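Local coordinates for N-carbamoylsarcosine amidase related protein (Thermoplasma acidophilum, PDB 3EEF) that binds zinc and is probably a hydrolase of the isochorismatase-like family, thought to cleave N-carbamoylsarcosine, at residues Met103-Asn108 against Arg134-Ile139. Sequence-based numbering, arbitrary orientation.
Sequences MILRAN and RNYRII
Leu105 and Tyr136 carry this contact, the leucine reaching out from helix 101-107 and the tyrosine from the loop that leads into strand 137-141. Leu105 CD1 lies over one face of the ring in a CH-pi contact, 4.0 Å from the centroid of the Tyr136 ring, but shifted toward the phenol end, so that its closest ring atom is Tyr136 CZ at 3.6 Å. Leu105 CG, anti to the carbonyl carbon (chi1 -60°), together with the extended second torsion, swings that methyl over the ring. Leu105 CB, nearer the helix, lies 3.2 Å from Tyr136 OH. Arg106 runs across the end of the phenol at about a right angle, and its CG comes within 3.8 Å of Tyr136 OH; its guanidinium plane stands steeply to the ring. Asp102, one turn before Arg106, ties that arginine to Tyr136, making a hydrogen bond with Tyr136 OH through OD1 and a salt bridge with Arg106 NE through OD2. Arg106 NH2 forms a salt bridge with Asp102 of a neighbouring subunit, so the cluster reaches into a subunit interface. A leucine in place of Tyr136 would probably leave Asp102 OD1 without its hydroxyl partner and Leu105 CD1 without a ring face. Just before Tyr136 in the chain, Asn135, at positive phi, is the C-prime residue of a Schellman motif ending helix 123-133, the turn that delivers the chain to the parallel sheet of this isochorismatase-like alpha/beta fold.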
loop_
_atom_site.group_PDB
_atom_site.type_symbol
_atom_site.label_atom_id
_atom_site.label_comp_id
_atom_site.label_asym_id
_atom_site.label_seq_id
_atom_site.Cartn_x
_atom_site.Cartn_y
_atom_site.Cartn_z
HETATM N N MSE A 103 -4.304 -9.337 -3.893
HETATM C CA MSE A 103 -3.540 -10.533 -4.214
HETATM C C MSE A 103 -4.412 -11.598 -4.874
HETATM O O MSE A 103 -4.040 -12.178 -5.899
HETATM C CB MSE A 103 -2.918 -11.112 -2.951
HETATM C CG MSE A 103 -1.853 -10.246 -2.334
HETATM SE SE MSE A 103 -0.844 -11.160 -0.897
HETATM C CE MSE A 103 0.001 -12.594 -2.041
ATOM N N ILE A 104 -5.576 -11.819 -4.298
ATOM C CA ILE A 104 -6.469 -12.878 -4.742
ATOM C C ILE A 104 -6.970 -12.564 -6.145
ATOM O O ILE A 104 -7.049 -13.468 -7.001
ATOM C CB ILE A 104 -7.686 -12.990 -3.850
ATOM C CG1 ILE A 104 -7.279 -13.472 -2.474
ATOM C CG2 ILE A 104 -8.747 -13.957 -4.444
ATOM C CD1 ILE A 104 -8.334 -13.128 -1.396
ATOM N N LEU A 105 -7.330 -11.287 -6.353
ATOM C CA LEU A 105 -7.788 -10.824 -7.666
ATOM C C LEU A 105 -6.677 -10.964 -8.712
ATOM O O LEU A 105 -6.906 -11.365 -9.833
ATOM C CB LEU A 105 -8.238 -9.362 -7.577
ATOM C CG LEU A 105 -9.380 -9.015 -6.618
ATOM C CD1 LEU A 105 -9.715 -7.487 -6.675
ATOM C CD2 LEU A 105 -10.568 -9.868 -6.941
ATOM N N ARG A 106 -5.460 -10.589 -8.351
ATOM C CA ARG A 106 -4.379 -10.716 -9.310
ATOM C C ARG A 106 -4.046 -12.179 -9.568
ATOM O O ARG A 106 -3.789 -12.536 -10.705
ATOM C CB ARG A 106 -3.139 -9.990 -8.858
ATOM C CG ARG A 106 -3.300 -8.491 -8.902
ATOM C CD ARG A 106 -2.011 -7.850 -9.286
ATOM N NE ARG A 106 -1.681 -6.747 -8.408
ATOM C CZ ARG A 106 -0.657 -5.937 -8.603
ATOM N NH1 ARG A 106 0.135 -6.111 -9.651
ATOM N NH2 ARG A 106 -0.438 -4.959 -7.751
ATOM N N ALA A 107 -4.066 -13.017 -8.531
ATOM C CA ALA A 107 -3.708 -14.436 -8.709
ATOM C C ALA A 107 -4.699 -15.157 -9.621
ATOM O O ALA A 107 -4.364 -16.161 -10.234
ATOM C CB ALA A 107 -3.619 -15.161 -7.375
ATOM N N ASN A 108 -5.932 -14.677 -9.673
ATOM C CA ASN A 108 -6.943 -15.317 -10.522
ATOM C C ASN A 108 -7.146 -14.490 -11.819
ATOM O O ASN A 108 -8.149 -14.615 -12.478
ATOM C CB ASN A 108 -8.260 -15.540 -9.745
ATOM C CG ASN A 108 -8.127 -16.552 -8.546
ATOM O OD1 ASN A 108 -8.513 -17.724 -8.645
ATOM N ND2 ASN A 108 -7.624 -16.082 -7.418
ATOM N N ARG A 134 -6.637 0.687 -8.680
ATOM C CA ARG A 134 -5.907 -0.501 -9.086
ATOM C C ARG A 134 -6.350 -1.010 -10.477
ATOM O O ARG A 134 -6.113 -2.162 -10.802
ATOM C CB ARG A 134 -6.127 -1.598 -8.037
ATOM C CG ARG A 134 -5.393 -1.350 -6.755
ATOM C CD ARG A 134 -6.002 -2.087 -5.590
ATOM N NE ARG A 134 -5.267 -1.729 -4.398
ATOM C CZ ARG A 134 -5.446 -0.626 -3.687
ATOM N NH1 ARG A 134 -6.383 0.260 -4.004
ATOM N NH2 ARG A 134 -4.656 -0.399 -2.649
ATOM N N ASN A 135 -7.023 -0.169 -11.267
ATOM C CA ASN A 135 -7.298 -0.445 -12.679
ATOM C C ASN A 135 -8.246 -1.614 -12.971
ATOM O O ASN A 135 -8.242 -2.146 -14.075
ATOM C CB ASN A 135 -5.967 -0.664 -13.436
ATOM C CG ASN A 135 -6.035 -0.260 -14.925
ATOM O OD1 ASN A 135 -6.619 0.772 -15.297
ATOM N ND2 ASN A 135 -5.398 -1.071 -15.778
ATOM N N TYR A 136 -9.057 -2.006 -12.000
ATOM C CA TYR A 136 -10.192 -2.884 -12.241
ATOM C C TYR A 136 -11.340 -2.118 -12.886
ATOM O O TYR A 136 -11.508 -0.917 -12.644
ATOM C CB TYR A 136 -10.688 -3.490 -10.926
ATOM C CG TYR A 136 -9.653 -4.371 -10.295
ATOM C CD1 TYR A 136 -9.431 -5.654 -10.785
ATOM C CD2 TYR A 136 -8.849 -3.908 -9.272
ATOM C CE1 TYR A 136 -8.458 -6.466 -10.247
ATOM C CE2 TYR A 136 -7.844 -4.713 -8.732
ATOM C CZ TYR A 136 -7.664 -5.990 -9.221
ATOM O OH TYR A 136 -6.693 -6.803 -8.700
ATOM N N ARG A 137 -12.131 -2.806 -13.704
ATOM C CA ARG A 137 -13.467 -2.295 -14.069
ATOM C C ARG A 137 -14.428 -2.676 -12.965
ATOM O O ARG A 137 -14.185 -3.636 -12.212
ATOM C CB ARG A 137 -13.973 -2.859 -15.395
ATOM C CG ARG A 137 -13.122 -2.485 -16.611
ATOM C CD ARG A 137 -13.202 -0.984 -16.972
ATOM N NE ARG A 137 -14.581 -0.478 -17.101
ATOM C CZ ARG A 137 -15.463 -0.814 -18.063
ATOM N NH1 ARG A 137 -15.144 -1.686 -19.022
ATOM N NH2 ARG A 137 -16.690 -0.266 -18.070
ATOM N N ILE A 138 -15.521 -1.910 -12.861
ATOM C CA ILE A 138 -16.429 -2.033 -11.746
ATOM C C ILE A 138 -17.876 -2.233 -12.179
ATOM O O ILE A 138 -18.383 -1.487 -13.012
ATOM C CB ILE A 138 -16.375 -0.786 -10.836
ATOM C CG1 ILE A 138 -14.934 -0.562 -10.297
ATOM C CG2 ILE A 138 -17.405 -0.940 -9.678
ATOM C CD1 ILE A 138 -14.588 0.881 -9.771
ATOM N N ILE A 139 -18.538 -3.213 -11.563
ATOM C CA ILE A 139 -19.941 -3.466 -11.747
ATOM C C ILE A 139 -20.544 -3.521 -10.366
ATOM O O ILE A 139 -19.950 -4.103 -9.458
ATOM C CB ILE A 139 -20.174 -4.854 -12.452
ATOM C CG1 ILE A 139 -19.558 -4.837 -13.862
ATOM C CG2 ILE A 139 -21.670 -5.241 -12.484
ATOM C CD1 ILE A 139 -19.635 -6.196 -14.590
#